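Local coordinates for protein putative glutathionylspermidine synthase (Methylobacillus flagellatus, PDB 3N6X) that probably acts as an ATP-dependent ligase of the circularly permuted ATP-grasp family, perhaps making glutathionylspermidine, at residues V196-Y199 against P200-L204; V433-G436 against K437-L441; A25-A28 against A29-D33. All coordinates share one frame; numbering follows the deposited sequence.

Interaction 1 (V196-Y199 against P200-L204); sequences VEHY and PQVLL
Val202 N and Leu203 N close the first turn of helix 199-209 onto the carbonyls of His198 and Tyr199. Leu203 N donates to Tyr199 O over 2.8 Å in a nearly straight bond, 166° at the hydrogen, and Val202 N reaches His198 O at 3.0 Å. Gln201 N adds a weak, bent bond to His198 O, so that oxygen is gripped by two donors. Gln201 N also donates to a water 3.2 Å away, which in turn donates a hydrogen bond to Glu197 O. The chain enters the helix through a type I turn, Val196 to Tyr199. Gln201 NE2 is held by Met242 O of helix 232-242.

Among the side chains, the phenol of Tyr199 and the isobutyl group of Leu203 run side by side in the same direction, with Tyr199 CE1 4.1 Å from Leu203 CD2. The ring gets there because CG stands anti to the backbone N (chi1 173°). Pro200 crosses the Tyr199 side chain at about a right angle, its CD 3.4 Å from Tyr199 CB. Farther round the helix, Val202 CG2 comes within 3.7 Å of CD2 on the His198 imidazole; these two also point the same way, while His198 NE2 bonds to a bound glycerol. Ile238 of helix 232-242 covers Tyr199 and Pro200.

Pro200 has no N-H to give, which costs little in a first turn, where backbone N-H groups lack acceptors one helical turn back; the ring stiffens the entry to the helix, while Gln201 N and Val202 N are served by His198 O of the preceding loop and, for Gln201, the water.

Interaction 2 (V433-G436 against K437-L441); sequences VLSG and KTVSL
Val433 and Val439 share one rotamer, each with CG1 opposite the backbone N (chi1 -180° and -173°), and this brings the two CG1 methyls within 3.6 Å on the same face of the hairpin. The other branch, Val433 CG2, meets Leu441 CD1 at 3.9 Å, so Val433 touches a different partner with each methyl. On the loop side, Ser435 OG lies 3.6 Å from Val439 CG1, ending the row of contacts on that side.

The backbone holds these groups in register. Leu434 and Ser440 form the antiparallel hydrogen-bonded pair: Leu434 N reaches Ser440 O at 2.8 Å, almost straight, and Ser440 N returns to Leu434 O at 2.9 Å in the carbonyl plane. Nearer the turn, Gly436 N donates to Thr438 O over 3.0 Å, tilted out of that carbonyl's plane. With an alanine at Val433 both methyls go, and Val439 CG1 and Leu441 CD1 would probably be left facing a gap.

Val433 and Leu441 turn to helix 81-105, where they meet Ala91, Val95, Ser88 and Ile92. Leu434, on the other face, packs against Tyr199, Val202 and Asn206 of helix 199-209, while backbone bonds from Val433 and Ser435 to Ala145 and His143 tie the other edge of their strand to strand 144-151 and the residue just before it.

Interaction 3 (A25-A28 against A29-D33); sequences AEYA and AWLQD
Tyr27 and Leu31, joined by a 2.9 Å bond from Leu31 N to Tyr27 O, belong to a run of four successive backbone hydrogen bonds. Ala29 N gives to Ala25 O, Trp30 N to Glu26 O and Gln32 N to Ala28 O; the Trp30 N to Glu26 O bond is nearly linear at the hydrogen, 175°, although the donor stands tilted from the carbonyl plane.

The aromatic contact is between Tyr27 and Trp30. Trp30 CE3 lies over one face of the phenol, with Tyr27 CE1 3.8 Å from Trp30 CZ3. The planes are inclined at 40° and the phenol and six-membered ring centroids are 5.3 Å apart, an oblique meeting. Both side chains leave the helix with CG trans to the backbone N (chi1 -178° for Tyr27), which sends the two rings off the same flank. Tyr27 O sits in plane at the edge of the indole, 3.9 Å from Trp30 CE3.

The apolar contact from Leu31 brings its CD2 to 4.1 Å from Tyr27 CE2, while Leu31 CD1 lies 4.0 Å from Tyr27 OH. That hydroxyl, with Trp30 CZ3 also 3.9 Å from OH, is buried among carbon atoms and has no hydrogen-bonding partner in the model.

The charged and polar ends find partners on other parts of the chain. Glu26 OE2 makes a salt bridge to Arg190, Trp30 NE1 bonds to Glu186 OE2, and the Trp30 ring meets Phe184 edge-to-face; Leu187 touches Tyr27 and Trp30.

Side chains three and four residues apart clustering on one flank, above regular i to i+4 backbone bonds, are characteristic of an amphipathic alpha helix; here helix 25-33 lays that flank on helix 185-190.

In the fold
Interactions 1 and 2 meet directly, their centres 12 Å apart: Leu434 of the hairpin sits against the first turn of helix 199-209, with Tyr199 OH 3.7 Å from Leu434 CD2 and Val202 CG1 3.8 Å from Leu434 CD1. Val442, just past the hairpin, touches Val196, His198 and Tyr199 as well, so loop, helix and sheet form one packed unit within the ATP-grasp family region. Interaction 3 is remote, its nearest atoms about 16 Å from interaction 1 and about 23 Å from interaction 2. Bound glycerol lies beside each contact, probably from the crystallisation liquor; it does not by itself identify an active site.

Interaction 1 (V196-Y199 against P200-L204)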
# COMPACT_ATOMS: atom_id res chain seq x y z
N VAL A 196 10.68 -11.29 -7.55
CA VAL A 196 10.14 -10.55 -6.39
C VAL A 196 10.41 -11.25 -5.06
O VAL A 196 10.29 -10.62 -4.01
CB VAL A 196 8.62 -10.25 -6.55
CG1 VAL A 196 8.37 -9.22 -7.64
CG2 VAL A 196 7.82 -11.53 -6.81
N GLU A 197 10.71 -12.57 -5.10
CA GLU A 197 10.80 -13.39 -3.88
C GLU A 197 11.92 -13.06 -2.89
O GLU A 197 11.92 -13.58 -1.78
CB GLU A 197 10.70 -14.90 -4.18
CG GLU A 197 11.87 -15.47 -4.97
CD GLU A 197 11.72 -16.95 -5.25
OE1 GLU A 197 11.78 -17.75 -4.28
OE2 GLU A 197 11.47 -17.31 -6.42
N HIS A 198 12.81 -12.13 -3.26
CA HIS A 198 13.89 -11.67 -2.38
C HIS A 198 13.43 -10.51 -1.45
O HIS A 198 14.20 -10.07 -0.60
CB HIS A 198 15.11 -11.25 -3.20
CG HIS A 198 14.83 -10.16 -4.19
ND1 HIS A 198 13.92 -10.33 -5.22
CD2 HIS A 198 15.38 -8.93 -4.30
CE1 HIS A 198 13.94 -9.20 -5.91
NE2 HIS A 198 14.80 -8.32 -5.39
N TYR A 199 12.17 -10.04 -1.61
CA TYR A 199 11.58 -8.96 -0.81
C TYR A 199 11.80 -9.16 0.70
O TYR A 199 12.40 -8.30 1.32
CB TYR A 199 10.07 -8.74 -1.15
CG TYR A 199 9.38 -7.75 -0.23
CD1 TYR A 199 8.90 -8.15 1.02
CD2 TYR A 199 9.23 -6.42 -0.59
CE1 TYR A 199 8.33 -7.23 1.90
CE2 TYR A 199 8.62 -5.50 0.26
CZ TYR A 199 8.19 -5.91 1.52
OH TYR A 199 7.59 -5.02 2.37
N PRO A 200 11.41 -10.33 1.31
CA PRO A 200 11.61 -10.51 2.77
C PRO A 200 13.05 -10.34 3.26
O PRO A 200 13.26 -9.80 4.34
CB PRO A 200 11.09 -11.92 3.02
CG PRO A 200 10.08 -12.12 1.97
CD PRO A 200 10.65 -11.47 0.75
N GLN A 201 14.03 -10.76 2.44
CA GLN A 201 15.44 -10.63 2.81
C GLN A 201 15.95 -9.21 2.62
O GLN A 201 16.79 -8.75 3.40
CB GLN A 201 16.31 -11.67 2.08
CG GLN A 201 16.13 -13.10 2.62
CD GLN A 201 16.41 -13.22 4.11
OE1 GLN A 201 17.44 -12.77 4.62
NE2 GLN A 201 15.51 -13.86 4.82
N VAL A 202 15.41 -8.48 1.63
CA VAL A 202 15.71 -7.05 1.44
C VAL A 202 15.13 -6.29 2.66
O VAL A 202 15.82 -5.47 3.26
CB VAL A 202 15.14 -6.49 0.09
CG1 VAL A 202 15.29 -4.96 0.02
CG2 VAL A 202 15.82 -7.16 -1.11
N LEU A 203 13.89 -6.62 3.06
CA LEU A 203 13.27 -5.99 4.23
C LEU A 203 14.04 -6.29 5.53
O LEU A 203 14.32 -5.37 6.30
CB LEU A 203 11.78 -6.40 4.35
CG LEU A 203 11.06 -5.97 5.66
CD1 LEU A 203 11.07 -4.45 5.81
CD2 LEU A 203 9.63 -6.52 5.70
N LEU A 204 14.43 -7.56 5.76
CA LEU A 204 15.21 -7.92 6.95
C LEU A 204 16.52 -7.14 7.00
O LEU A 204 16.88 -6.62 8.05
CB LEU A 204 15.47 -9.44 7.00
CG LEU A 204 16.39 -9.93 8.14
CD1 LEU A 204 15.84 -9.53 9.52
CD2 LEU A 204 16.60 -11.41 8.06
O HOH W 1 13.50 -13.28 0.57

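Interaction 2 (V433-G436 against K437-L441)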
# COMPACT_ATOMS: atom_id res chain seq x y z
N VAL A 433 7.66 0.71 -1.11
CA VAL A 433 8.94 1.39 -1.03
C VAL A 433 9.62 1.04 0.28
O VAL A 433 9.03 1.21 1.36
CB VAL A 433 8.81 2.93 -1.23
CG1 VAL A 433 10.17 3.60 -1.15
CG2 VAL A 433 8.12 3.25 -2.55
N LEU A 434 10.89 0.59 0.21
CA LEU A 434 11.66 0.20 1.38
C LEU A 434 12.77 1.18 1.67
O LEU A 434 13.58 1.44 0.80
CB LEU A 434 12.22 -1.23 1.20
CG LEU A 434 11.16 -2.34 0.99
CD1 LEU A 434 11.81 -3.68 0.75
CD2 LEU A 434 10.21 -2.45 2.20
N SER A 435 12.79 1.74 2.88
CA SER A 435 13.82 2.69 3.29
C SER A 435 14.60 2.15 4.49
O SER A 435 14.02 1.90 5.54
CB SER A 435 13.22 4.05 3.65
OG SER A 435 12.35 4.56 2.65
N GLY A 436 15.88 1.97 4.30
CA GLY A 436 16.81 1.56 5.34
C GLY A 436 17.97 2.51 5.30
O GLY A 436 17.79 3.72 5.51
N LYS A 437 19.14 2.03 4.87
CA LYS A 437 20.25 2.96 4.62
C LYS A 437 20.09 3.53 3.23
O LYS A 437 20.50 4.66 2.97
CB LYS A 437 21.61 2.30 4.84
CG LYS A 437 22.11 2.47 6.28
CD LYS A 437 23.34 1.62 6.60
CE LYS A 437 23.45 1.28 8.08
NZ LYS A 437 23.62 2.50 8.93
N THR A 438 19.35 2.80 2.36
CA THR A 438 18.99 3.23 1.00
C THR A 438 17.48 3.10 0.79
O THR A 438 16.81 2.36 1.51
CB THR A 438 19.74 2.38 -0.05
OG1 THR A 438 19.57 0.99 0.26
CG2 THR A 438 21.22 2.74 -0.15
N VAL A 439 16.96 3.81 -0.22
CA VAL A 439 15.55 3.75 -0.56
C VAL A 439 15.40 2.98 -1.87
O VAL A 439 16.04 3.32 -2.87
CB VAL A 439 14.90 5.16 -0.62
CG1 VAL A 439 13.40 5.06 -0.80
CG2 VAL A 439 15.24 5.97 0.63
N SER A 440 14.64 1.88 -1.85
CA SER A 440 14.52 1.00 -3.01
C SER A 440 13.16 0.36 -3.10
O SER A 440 12.37 0.41 -2.16
CB SER A 440 15.61 -0.08 -2.97
OG SER A 440 15.50 -0.91 -1.82
N LEU A 441 12.87 -0.23 -4.27
CA LEU A 441 11.66 -0.97 -4.55
C LEU A 441 12.06 -2.29 -5.13
O LEU A 441 12.89 -2.33 -6.04
CB LEU A 441 10.80 -0.24 -5.59
CG LEU A 441 9.93 0.87 -5.12
CD1 LEU A 441 10.60 2.19 -5.32
CD2 LEU A 441 8.64 0.88 -5.87

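Interaction 3 (A25-A28 against A29-D33)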
# COMPACT_ATOMS: atom_id res chain seq x y z
N ALA A 25 2.15 -8.39 -26.97
CA ALA A 25 2.17 -9.19 -28.21
C ALA A 25 2.51 -10.65 -27.94
O ALA A 25 1.77 -11.56 -28.34
CB ALA A 25 3.16 -8.59 -29.21
N GLU A 26 3.61 -10.89 -27.18
CA GLU A 26 4.06 -12.22 -26.80
C GLU A 26 3.01 -12.98 -25.97
O GLU A 26 2.87 -14.20 -26.13
CB GLU A 26 5.40 -12.16 -26.07
CG GLU A 26 6.14 -13.48 -26.02
CD GLU A 26 6.62 -14.00 -27.37
OE1 GLU A 26 7.38 -13.27 -28.05
OE2 GLU A 26 6.26 -15.14 -27.73
N TYR A 27 2.25 -12.26 -25.11
CA TYR A 27 1.20 -12.90 -24.31
C TYR A 27 0.04 -13.32 -25.20
O TYR A 27 -0.52 -14.39 -25.01
CB TYR A 27 0.72 -11.97 -23.16
CG TYR A 27 -0.33 -12.62 -22.28
CD1 TYR A 27 0.04 -13.45 -21.23
CD2 TYR A 27 -1.69 -12.45 -22.54
CE1 TYR A 27 -0.92 -14.09 -20.44
CE2 TYR A 27 -2.66 -13.10 -21.76
CZ TYR A 27 -2.27 -13.91 -20.71
OH TYR A 27 -3.21 -14.55 -19.93
N ALA A 28 -0.31 -12.47 -26.20
CA ALA A 28 -1.38 -12.76 -27.16
C ALA A 28 -1.03 -14.01 -28.00
O ALA A 28 -1.90 -14.86 -28.22
CB ALA A 28 -1.59 -11.56 -28.08
N ALA A 29 0.26 -14.12 -28.42
CA ALA A 29 0.77 -15.27 -29.17
C ALA A 29 0.62 -16.55 -28.34
O ALA A 29 -0.06 -17.48 -28.78
CB ALA A 29 2.24 -15.05 -29.52
N TRP A 30 1.16 -16.55 -27.10
CA TRP A 30 1.04 -17.68 -26.17
C TRP A 30 -0.43 -18.07 -25.97
O TRP A 30 -0.76 -19.26 -25.96
CB TRP A 30 1.69 -17.34 -24.82
CG TRP A 30 1.41 -18.35 -23.74
CD1 TRP A 30 2.12 -19.48 -23.49
CD2 TRP A 30 0.35 -18.31 -22.78
NE1 TRP A 30 1.57 -20.16 -22.42
CE2 TRP A 30 0.48 -19.45 -21.96
CE3 TRP A 30 -0.68 -17.40 -22.50
CZ2 TRP A 30 -0.39 -19.72 -20.90
CZ3 TRP A 30 -1.55 -17.67 -21.46
CH2 TRP A 30 -1.40 -18.82 -20.66
N LEU A 31 -1.32 -17.05 -25.83
CA LEU A 31 -2.75 -17.25 -25.60
C LEU A 31 -3.43 -17.97 -26.77
O LEU A 31 -4.30 -18.82 -26.55
CB LEU A 31 -3.43 -15.90 -25.30
CG LEU A 31 -4.78 -15.93 -24.56
CD1 LEU A 31 -4.63 -16.50 -23.14
CD2 LEU A 31 -5.38 -14.54 -24.49
N GLN A 32 -2.98 -17.70 -28.02
CA GLN A 32 -3.51 -18.37 -29.21
C GLN A 32 -3.09 -19.84 -29.27
O GLN A 32 -3.91 -20.69 -29.62
CB GLN A 32 -3.07 -17.63 -30.49
CG GLN A 32 -4.14 -16.68 -31.02
CD GLN A 32 -3.69 -15.94 -32.25
OE1 GLN A 32 -3.26 -14.79 -32.19
NE2 GLN A 32 -3.80 -16.59 -33.41
N ASP A 33 -1.84 -20.14 -28.88
CA ASP A 33 -1.30 -21.51 -28.88
C ASP A 33 -1.91 -22.40 -27.77
O ASP A 33 -1.75 -23.62 -27.82
CB ASP A 33 0.24 -21.49 -28.76
CG ASP A 33 0.97 -20.65 -29.81
OD1 ASP A 33 0.28 -19.90 -30.56
OD2 ASP A 33 2.22 -20.70 -29.86